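Local coordinates for protein phosphoserine phosphatase (PDB 6HYY) that hydrolyses O-phosphoserine to serine and phosphate as a magnesium-dependent phosphatase of the haloacid dehalogenase-like family, at residues Val13-Asp18 / Ile171-Gly176; Thr20-Glu25 / Gln79-Thr84; Pro85-Leu90 / Thr210-Leu215. All blocks are in the same frame, centred on the assembly; numbering follows the deposited sequence.

Contact 1: Val13-Asp18 / Ile171-Gly176; sequences VCFDVD and IMIGDG. With MG (magnesium ion), chain D; SER (serine), chain E.
Ile171 O accepts from Cys14 N at 2.8 Å, the first of three backbone bonds that join strands 12-16 and 170-174 in parallel. Met172 lies with Cys14 on one face of the sheet; a bend at chi2 (81°) turns the thioether along the neighbouring strand, and CE stops 3.5 Å from Asp16 N. On the other face, Ile173 packs between two residues, its CD1 3.7 Å from Val13 CG1 and 3.8 Å from Phe15 CE1, while its N donates to Cys14 O and its O accepts from Asp16 N. This pairing of central strands ends, as in haloacid dehalogenase-like hydrolases generally, in an acidic site at their C-terminal ends. Gly174 brings its CA against Asp16 CB, where a side chain of its own would collide. Beyond it, Asp175 OD1 and Asp16 OD2 stand 2.7 Å apart because both bind magnesium, the carboxylate planes 17° apart; Asp18 O and three waters complete the six ligands. Asp175 OD2 accepts from one of those waters and forms a salt bridge with Arg198. The other oxygen of Asp16, OD1, accepts from the hydroxyl OG of the bound serine at 2.5 Å and forms a salt bridge with Lys154.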
loop_
_atom_site.group_PDB
_atom_site.type_symbol
_atom_site.label_atom_id
_atom_site.label_comp_id
_atom_site.label_asym_id
_atom_site.label_seq_id
_atom_site.Cartn_x
_atom_site.Cartn_y
_atom_site.Cartn_z
ATOM N N VAL A 13 6.319 -4.635 -10.368
ATOM C CA VAL A 13 4.943 -4.299 -10.026
ATOM C C VAL A 13 4.942 -3.760 -8.609
ATOM O O VAL A 13 5.476 -4.401 -7.699
ATOM C CB VAL A 13 4.015 -5.519 -10.139
ATOM C CG1 VAL A 13 2.623 -5.173 -9.570
ATOM C CG2 VAL A 13 3.911 -6.004 -11.568
ATOM N N CYS A 14 4.373 -2.577 -8.427
ATOM C CA CYS A 14 4.248 -1.963 -7.111
ATOM C C CYS A 14 2.790 -2.030 -6.697
ATOM O O CYS A 14 1.914 -1.619 -7.460
ATOM C CB CYS A 14 4.697 -0.504 -7.099
ATOM S SG CYS A 14 6.406 -0.277 -7.630
ATOM N N PHE A 15 2.539 -2.565 -5.509
ATOM C CA PHE A 15 1.194 -2.657 -4.965
ATOM C C PHE A 15 1.019 -1.648 -3.846
ATOM O O PHE A 15 1.845 -1.585 -2.927
ATOM C CB PHE A 15 0.927 -4.036 -4.377
ATOM C CG PHE A 15 0.773 -5.139 -5.375
ATOM C CD1 PHE A 15 -0.466 -5.442 -5.930
ATOM C CD2 PHE A 15 1.872 -5.907 -5.737
ATOM C CE1 PHE A 15 -0.611 -6.473 -6.835
ATOM C CE2 PHE A 15 1.734 -6.968 -6.636
ATOM C CZ PHE A 15 0.495 -7.238 -7.207
ATOM N N ASP A 16 -0.072 -0.892 -3.911
ATOM C CA ASP A 16 -0.629 -0.236 -2.740
ATOM C C ASP A 16 -1.002 -1.289 -1.696
ATOM O O ASP A 16 -1.445 -2.384 -2.045
ATOM C CB ASP A 16 -1.860 0.558 -3.199
ATOM C CG ASP A 16 -2.688 1.115 -2.052
ATOM O OD1 ASP A 16 -2.129 1.815 -1.203
ATOM O OD2 ASP A 16 -3.899 0.864 -2.050
ATOM N N VAL A 17 -0.834 -0.957 -0.413
ATOM C CA VAL A 17 -1.199 -1.913 0.637
ATOM C C VAL A 17 -2.654 -1.765 1.095
ATOM O O VAL A 17 -3.466 -2.688 0.903
ATOM C CB VAL A 17 -0.221 -1.810 1.820
ATOM C CG1 VAL A 17 -0.650 -2.761 2.937
ATOM C CG2 VAL A 17 1.202 -2.121 1.357
ATOM N N ASP A 18 -3.012 -0.620 1.699
ATOM C CA ASP A 18 -4.338 -0.504 2.324
ATOM C C ASP A 18 -5.452 -0.601 1.283
ATOM O O ASP A 18 -5.491 0.164 0.314
ATOM C CB ASP A 18 -4.529 0.814 3.094
ATOM C CG ASP A 18 -3.617 0.966 4.317
ATOM O OD1 ASP A 18 -3.109 -0.033 4.860
ATOM O OD2 ASP A 18 -3.413 2.127 4.749
ATOM N N ILE A 171 4.548 -1.230 -13.232
ATOM C CA ILE A 171 3.099 -1.088 -13.140
ATOM C C ILE A 171 2.745 -0.791 -11.693
ATOM O O ILE A 171 3.258 -1.449 -10.779
ATOM C CB ILE A 171 2.377 -2.357 -13.621
ATOM C CG1 ILE A 171 2.728 -2.635 -15.096
ATOM C CG2 ILE A 171 0.858 -2.231 -13.421
ATOM C CD1 ILE A 171 1.966 -3.789 -15.704
ATOM N N MET A 172 1.891 0.209 -11.486
ATOM C CA MET A 172 1.320 0.502 -10.170
ATOM C C MET A 172 -0.079 -0.105 -10.079
ATOM O O MET A 172 -0.858 0.026 -11.022
ATOM C CB MET A 172 1.229 2.010 -9.947
ATOM C CG MET A 172 0.561 2.401 -8.643
ATOM S SD MET A 172 1.720 2.276 -7.265
ATOM C CE MET A 172 0.638 1.955 -5.861
ATOM N N ILE A 173 -0.376 -0.790 -8.969
ATOM C CA ILE A 173 -1.685 -1.414 -8.741
ATOM C C ILE A 173 -2.239 -0.912 -7.426
ATOM O O ILE A 173 -1.587 -1.049 -6.389
ATOM C CB ILE A 173 -1.589 -2.947 -8.731
ATOM C CG1 ILE A 173 -1.035 -3.443 -10.074
ATOM C CG2 ILE A 173 -2.983 -3.558 -8.408
ATOM C CD1 ILE A 173 -1.022 -4.964 -10.258
ATOM N N GLY A 174 -3.441 -0.336 -7.467
ATOM C CA GLY A 174 -4.027 0.169 -6.232
ATOM C C GLY A 174 -5.463 0.595 -6.434
ATOM O O GLY A 174 -5.983 0.622 -7.555
ATOM N N ASP A 175 -6.110 0.901 -5.312
ATOM C CA ASP A 175 -7.540 1.175 -5.313
ATOM C C ASP A 175 -7.894 2.648 -5.406
ATOM O O ASP A 175 -9.039 2.964 -5.749
ATOM C CB ASP A 175 -8.185 0.609 -4.040
ATOM C CG ASP A 175 -7.724 1.328 -2.788
ATOM O OD1 ASP A 175 -6.511 1.340 -2.530
ATOM O OD2 ASP A 175 -8.572 1.893 -2.049
ATOM N N GLY A 176 -6.955 3.557 -5.132
ATOM C CA GLY A 176 -7.285 4.939 -4.860
ATOM C C GLY A 176 -6.712 5.915 -5.875
ATOM O O GLY A 176 -5.875 5.570 -6.712
HETATM MG MG MG D . -5.213 2.127 -0.837
HETATM N N SER E . -2.447 4.157 3.560
HETATM C CA SER E . -1.628 3.748 2.426
HETATM C C SER E . -1.544 4.877 1.408
HETATM O O SER E . -1.808 4.638 0.234
HETATM C CB SER E . -2.198 2.519 1.752
HETATM O OG SER E . -1.222 1.688 1.169
HETATM O OXT SER E . -1.253 6.038 1.713
HETATM O O HOH W 1 -7.153 2.779 0.082
HETATM O O HOH W 2 -4.570 3.455 0.566
HETATM O O HOH W 3 -4.817 4.006 -1.970
#

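Contact 2: Thr20-Glu25 / Gln79-Thr84; sequences TVIREE and QPPHLT
Thr84 OG1 donates to Thr20 O at 2.7 Å, approaching from above the carbonyl plane, and the same hydroxyl is gripped a second time by Asn195. The chi1 of -58° sets OG1 beside its own backbone N, and that N makes a nearly straight bond (175°) to Val21 O, so one threonine holds two successive carbonyls at the end of helix 17-21. Where the chain leaves the helix, Arg23 N bonds to His82 O, and a single backbone bridge pairs Ile22 with Leu83. The carboxylate of Glu24 reaches back to His82 N: OE2 accepts at 3.0 Å through its syn lone pair, while the bond to OE1 is weak. Its plane stands nearly perpendicular to the imidazole (87°), with OE1 3.5 Å from His82 CD2. Apolar groups fill in behind this polar seam. Ile22 CD1 rests on Pro81 CB at 3.8 Å, and Leu83 CD2 touches both Val21 CG1 and Ile22 CG2, with Val115 of helix 109-116 packing on Val21, Ile22 and Pro81. Thr20 turns its own hydroxyl the other way, to Asp16 of the magnesium site. A short helical turn directly after the aspartate-bearing strand, followed by a loop into the helical cap, is characteristic of the haloacid dehalogenase-like fold, and here the returning chain before helix 87-96 is fastened to that turn.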
loop_
_atom_site.group_PDB
_atom_site.type_symbol
_atom_site.label_atom_id
_atom_site.label_comp_id
_atom_site.label_asym_id
_atom_site.label_seq_id
_atom_site.Cartn_x
_atom_site.Cartn_y
_atom_site.Cartn_z
ATOM N N THR A 20 -5.877 -2.736 -0.890
ATOM C CA THR A 20 -5.459 -3.445 -2.095
ATOM C C THR A 20 -4.848 -4.789 -1.720
ATOM O O THR A 20 -5.505 -5.814 -1.892
ATOM C CB THR A 20 -4.499 -2.589 -2.920
ATOM O OG1 THR A 20 -5.216 -1.426 -3.358
ATOM C CG2 THR A 20 -4.042 -3.335 -4.136
ATOM N N VAL A 21 -3.640 -4.813 -1.166
ATOM C CA VAL A 21 -3.035 -6.075 -0.731
ATOM C C VAL A 21 -3.726 -6.604 0.521
ATOM O O VAL A 21 -3.856 -7.824 0.704
ATOM C CB VAL A 21 -1.529 -5.868 -0.489
ATOM C CG1 VAL A 21 -0.908 -7.095 0.194
ATOM C CG2 VAL A 21 -0.836 -5.620 -1.806
ATOM N N ILE A 22 -4.149 -5.710 1.408
ATOM C CA ILE A 22 -4.932 -6.105 2.579
ATOM C C ILE A 22 -6.333 -5.512 2.474
ATOM O O ILE A 22 -6.580 -4.555 1.752
ATOM C CB ILE A 22 -4.263 -5.695 3.905
ATOM C CG1 ILE A 22 -4.136 -4.165 3.995
ATOM C CG2 ILE A 22 -2.911 -6.421 4.076
ATOM C CD1 ILE A 22 -3.508 -3.662 5.301
ATOM N N ARG A 23 -7.267 -6.095 3.235
ATOM C CA ARG A 23 -8.662 -5.676 3.128
ATOM C C ARG A 23 -8.919 -4.353 3.838
ATOM O O ARG A 23 -9.803 -3.595 3.421
ATOM C CB ARG A 23 -9.574 -6.775 3.691
ATOM C CG ARG A 23 -9.184 -8.160 3.199
ATOM C CD ARG A 23 -10.399 -9.055 2.994
ATOM N NE ARG A 23 -10.973 -8.845 1.667
ATOM C CZ ARG A 23 -11.879 -9.634 1.096
ATOM N NH1 ARG A 23 -12.327 -10.716 1.728
ATOM N NH2 ARG A 23 -12.332 -9.340 -0.118
ATOM N N GLU A 24 -8.138 -4.049 4.865
ATOM C CA GLU A 24 -8.357 -2.945 5.788
ATOM C C GLU A 24 -7.400 -1.791 5.490
ATOM O O GLU A 24 -6.525 -1.876 4.625
ATOM C CB GLU A 24 -8.183 -3.438 7.229
ATOM C CG GLU A 24 -8.912 -4.754 7.569
ATOM C CD GLU A 24 -8.008 -5.994 7.515
ATOM O OE1 GLU A 24 -8.367 -7.017 8.146
ATOM O OE2 GLU A 24 -6.950 -5.945 6.849
ATOM N N GLU A 25 -7.574 -0.694 6.225
ATOM C CA GLU A 25 -6.606 0.396 6.245
ATOM C C GLU A 25 -5.818 0.279 7.543
ATOM O O GLU A 25 -6.402 0.280 8.631
ATOM C CB GLU A 25 -7.296 1.759 6.129
ATOM C CG GLU A 25 -8.228 1.892 4.920
ATOM C CD GLU A 25 -7.558 2.573 3.731
ATOM O OE1 GLU A 25 -7.124 3.732 3.888
ATOM O OE2 GLU A 25 -7.470 1.959 2.633
ATOM N N GLN A 79 -4.388 -9.103 15.961
ATOM C CA GLN A 79 -5.339 -8.678 14.934
ATOM C C GLN A 79 -4.582 -8.345 13.657
ATOM O O GLN A 79 -4.658 -7.223 13.147
ATOM C CB GLN A 79 -6.169 -7.487 15.411
ATOM C CG GLN A 79 -7.258 -7.858 16.419
ATOM C CD GLN A 79 -7.825 -6.651 17.144
ATOM O OE1 GLN A 79 -7.930 -5.559 16.575
ATOM N NE2 GLN A 79 -8.192 -6.840 18.408
ATOM N N PRO A 80 -3.858 -9.316 13.093
ATOM C CA PRO A 80 -3.097 -9.035 11.877
ATOM C C PRO A 80 -4.032 -8.686 10.736
ATOM O O PRO A 80 -5.172 -9.177 10.674
ATOM C CB PRO A 80 -2.359 -10.359 11.608
ATOM C CG PRO A 80 -3.264 -11.405 12.201
ATOM C CD PRO A 80 -3.848 -10.759 13.424
ATOM N N PRO A 81 -3.600 -7.836 9.809
ATOM C CA PRO A 81 -4.461 -7.501 8.675
ATOM C C PRO A 81 -4.684 -8.708 7.782
ATOM O O PRO A 81 -3.839 -9.600 7.671
ATOM C CB PRO A 81 -3.677 -6.403 7.948
ATOM C CG PRO A 81 -2.259 -6.674 8.303
ATOM C CD PRO A 81 -2.286 -7.176 9.730
ATOM N N HIS A 82 -5.857 -8.739 7.160
ATOM C CA HIS A 82 -6.229 -9.843 6.289
ATOM C C HIS A 82 -5.789 -9.575 4.860
ATOM O O HIS A 82 -6.148 -8.547 4.279
ATOM C CB HIS A 82 -7.733 -10.059 6.316
ATOM C CG HIS A 82 -8.216 -10.635 7.608
ATOM N ND1 HIS A 82 -9.197 -11.598 7.668
ATOM C CD2 HIS A 82 -7.829 -10.408 8.884
ATOM C CE1 HIS A 82 -9.409 -11.926 8.930
ATOM N NE2 HIS A 82 -8.593 -11.220 9.689
ATOM N N LEU A 83 -5.052 -10.515 4.286
ATOM C CA LEU A 83 -4.696 -10.393 2.880
ATOM C C LEU A 83 -5.930 -10.564 1.996
ATOM O O LEU A 83 -6.809 -11.406 2.243
ATOM C CB LEU A 83 -3.622 -11.413 2.501
ATOM C CG LEU A 83 -2.291 -11.288 3.225
ATOM C CD1 LEU A 83 -1.351 -12.401 2.821
ATOM C CD2 LEU A 83 -1.645 -9.965 2.884
ATOM N N THR A 84 -6.001 -9.744 0.969
ATOM C CA THR A 84 -7.083 -9.822 0.003
ATOM C C THR A 84 -7.018 -11.155 -0.734
ATOM O O THR A 84 -5.927 -11.617 -1.085
ATOM C CB THR A 84 -6.923 -8.667 -0.988
ATOM O OG1 THR A 84 -6.932 -7.430 -0.267
ATOM C CG2 THR A 84 -7.976 -8.683 -2.088
#

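Contact 3: Pro85-Leu90 / Thr210-Leu215; sequences PGIREL and TDFVEL
Phe212 lays its ring against Ile87 and Leu90, both of which meet it from the same side, and most of the contact is apolar. Ile87 CD1 lies over one face in a CH-pi contact, 4.1 Å from the ring centroid and 16° off the normal; CG1 anti to the backbone N (chi1 -170°), with a bend at chi2, brings CD1 over the ring. Leu90 crosses the phenylalanine at about a right angle and sets CD2 3.6 Å from Phe212 CD1. Its other methyl, CD1, touches Leu215 CB at 3.9 Å, and Phe7 of helix 2-8 packs on both leucines. Pro85 O lies at the ring edge, in its plane, near Phe212 CD2. Phe192 stacks with the Phe212 ring, and Phe15 of the central sheet also packs against it. An alanine in place of Phe212 is likely to open a gap beside Ile87 and Leu90 and leave the Ile87 methyl without its aromatic face.

The backbone of Gly86 also packs on Phe212, Gly86 C lying 4.0 Å from Phe212 CB. Gly86, with its positive phi of 93°, would jam any CB against the preceding carbonyl as well as crowd Phe212.

No direct hydrogen bond joins the two segments; instead a water donates to Pro85 O at 2.6 Å and accepts from Phe212 N. Asp211 OD1 accepts from Val213 N at 3.0 Å, forming an Asx turn across Phe212. The start of helix 87-96 is therefore joined to the segment following strand 207-209 by hydrophobic burial and one bridging water, with direct polar bonds serving each segment's own shape.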
loop_
_atom_site.group_PDB
_atom_site.type_symbol
_atom_site.label_atom_id
_atom_site.label_comp_id
_atom_site.label_asym_id
_atom_site.label_seq_id
_atom_site.Cartn_x
_atom_site.Cartn_y
_atom_site.Cartn_z
ATOM N N PRO A 85 -8.147 -11.816 -0.964
ATOM C CA PRO A 85 -8.135 -13.066 -1.734
ATOM C C PRO A 85 -7.414 -12.924 -3.068
ATOM O O PRO A 85 -7.582 -11.937 -3.797
ATOM C CB PRO A 85 -9.622 -13.373 -1.924
ATOM C CG PRO A 85 -10.259 -12.752 -0.713
ATOM C CD PRO A 85 -9.473 -11.509 -0.403
ATOM N N GLY A 86 -6.556 -13.899 -3.359
ATOM C CA GLY A 86 -5.827 -13.924 -4.596
ATOM C C GLY A 86 -4.454 -13.286 -4.563
ATOM O O GLY A 86 -3.653 -13.570 -5.454
ATOM N N ILE A 87 -4.161 -12.438 -3.571
ATOM C CA ILE A 87 -2.878 -11.722 -3.643
ATOM C C ILE A 87 -1.692 -12.661 -3.392
ATOM O O ILE A 87 -0.637 -12.506 -4.034
ATOM C CB ILE A 87 -2.855 -10.490 -2.715
ATOM C CG1 ILE A 87 -1.607 -9.627 -2.983
ATOM C CG2 ILE A 87 -2.808 -10.854 -1.284
ATOM C CD1 ILE A 87 -1.484 -9.081 -4.424
ATOM N N ARG A 88 -1.826 -13.675 -2.529
ATOM C CA ARG A 88 -0.709 -14.606 -2.336
ATOM C C ARG A 88 -0.356 -15.317 -3.638
ATOM O O ARG A 88 0.824 -15.423 -4.012
ATOM C CB ARG A 88 -1.050 -15.654 -1.273
ATOM C CG ARG A 88 -1.115 -15.166 0.151
ATOM C CD ARG A 88 -1.532 -16.362 1.053
ATOM N NE ARG A 88 -1.872 -15.950 2.412
ATOM C CZ ARG A 88 -3.055 -15.439 2.785
ATOM N NH1 ARG A 88 -4.065 -15.284 1.919
ATOM N NH2 ARG A 88 -3.235 -15.084 4.049
ATOM N N GLU A 89 -1.370 -15.830 -4.342
ATOM C CA GLU A 89 -1.135 -16.539 -5.594
ATOM C C GLU A 89 -0.552 -15.604 -6.648
ATOM O O GLU A 89 0.365 -15.984 -7.381
ATOM C CB GLU A 89 -2.434 -17.179 -6.093
ATOM C CG GLU A 89 -2.197 -18.105 -7.268
ATOM C CD GLU A 89 -3.454 -18.804 -7.742
ATOM O OE1 GLU A 89 -4.518 -18.625 -7.112
ATOM O OE2 GLU A 89 -3.368 -19.531 -8.749
ATOM N N LEU A 90 -1.074 -14.376 -6.732
ATOM C CA LEU A 90 -0.589 -13.414 -7.723
ATOM C C LEU A 90 0.870 -13.052 -7.479
ATOM O O LEU A 90 1.678 -13.061 -8.418
ATOM C CB LEU A 90 -1.463 -12.160 -7.718
ATOM C CG LEU A 90 -1.030 -11.070 -8.708
ATOM C CD1 LEU A 90 -1.074 -11.588 -10.138
ATOM C CD2 LEU A 90 -1.931 -9.864 -8.565
ATOM N N THR A 210 -11.575 -6.186 -10.362
ATOM C CA THR A 210 -12.183 -6.352 -9.047
ATOM C C THR A 210 -11.806 -7.665 -8.384
ATOM O O THR A 210 -12.294 -7.954 -7.285
ATOM C CB THR A 210 -13.717 -6.260 -9.124
ATOM O OG1 THR A 210 -14.200 -7.105 -10.175
ATOM C CG2 THR A 210 -14.158 -4.825 -9.381
ATOM N N ASP A 211 -10.965 -8.473 -9.013
ATOM C CA ASP A 211 -10.527 -9.719 -8.403
ATOM C C ASP A 211 -9.150 -10.036 -8.962
ATOM O O ASP A 211 -8.947 -9.987 -10.179
ATOM C CB ASP A 211 -11.523 -10.849 -8.686
ATOM C CG ASP A 211 -11.332 -12.048 -7.770
ATOM O OD1 ASP A 211 -10.172 -12.475 -7.573
ATOM O OD2 ASP A 211 -12.344 -12.559 -7.244
ATOM N N PHE A 212 -8.200 -10.335 -8.075
ATOM C CA PHE A 212 -6.847 -10.603 -8.534
ATOM C C PHE A 212 -6.782 -11.814 -9.467
ATOM O O PHE A 212 -5.812 -11.941 -10.220
ATOM C CB PHE A 212 -5.917 -10.767 -7.327
ATOM C CG PHE A 212 -5.519 -9.450 -6.682
ATOM C CD1 PHE A 212 -4.978 -8.413 -7.447
ATOM C CD2 PHE A 212 -5.699 -9.248 -5.326
ATOM C CE1 PHE A 212 -4.621 -7.208 -6.845
ATOM C CE2 PHE A 212 -5.337 -8.050 -4.717
ATOM C CZ PHE A 212 -4.801 -7.025 -5.475
ATOM N N VAL A 213 -7.815 -12.665 -9.479
ATOM C CA VAL A 213 -7.866 -13.780 -10.428
ATOM C C VAL A 213 -7.751 -13.289 -11.867
ATOM O O VAL A 213 -7.216 -13.998 -12.728
ATOM C CB VAL A 213 -9.158 -14.615 -10.257
ATOM C CG1 VAL A 213 -9.184 -15.334 -8.918
ATOM C CG2 VAL A 213 -10.399 -13.766 -10.476
ATOM N N GLU A 214 -8.260 -12.089 -12.163
ATOM C CA GLU A 214 -8.272 -11.629 -13.549
ATOM C C GLU A 214 -6.869 -11.528 -14.124
ATOM O O GLU A 214 -6.673 -11.749 -15.325
ATOM C CB GLU A 214 -8.991 -10.288 -13.658
ATOM C CG GLU A 214 -10.419 -10.334 -13.163
ATOM C CD GLU A 214 -11.052 -8.965 -13.138
ATOM O OE1 GLU A 214 -10.945 -8.256 -14.159
ATOM O OE2 GLU A 214 -11.637 -8.591 -12.098
ATOM N N LEU A 215 -5.883 -11.192 -13.295
ATOM C CA LEU A 215 -4.499 -11.251 -13.745
ATOM C C LEU A 215 -3.961 -12.673 -13.737
ATOM O O LEU A 215 -3.002 -12.965 -14.460
ATOM C CB LEU A 215 -3.632 -10.346 -12.870
ATOM C CG LEU A 215 -4.162 -8.919 -12.818
ATOM C CD1 LEU A 215 -3.396 -8.082 -11.809
ATOM C CD2 LEU A 215 -4.086 -8.298 -14.207
HETATM O O HOH W 4 -9.113 -10.437 -5.302
#

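Overall arrangement
The three contacts show how one Rossmann-like core ties distant parts of a chain to a catalytic centre. Their centres lie about 13 to 14 Å apart, and every pair touches. Contact 1 joins two central strands of the seven-stranded sheet and holds the metal site; contact 2, which shares helix 17-21 with it, is nested inside the loop that contact 1 closes. Contact 3 follows contact 2 directly in sequence, Pro85 succeeding Thr84, but its second segment lies beyond 171-176, so contacts 1 and 3 cross along the chain. Phe15 of contact 1 packs on Ile87, Leu90 and Phe212, linking the magnesium-bearing strand to helix 87-96 and to the segment after strand 207-209.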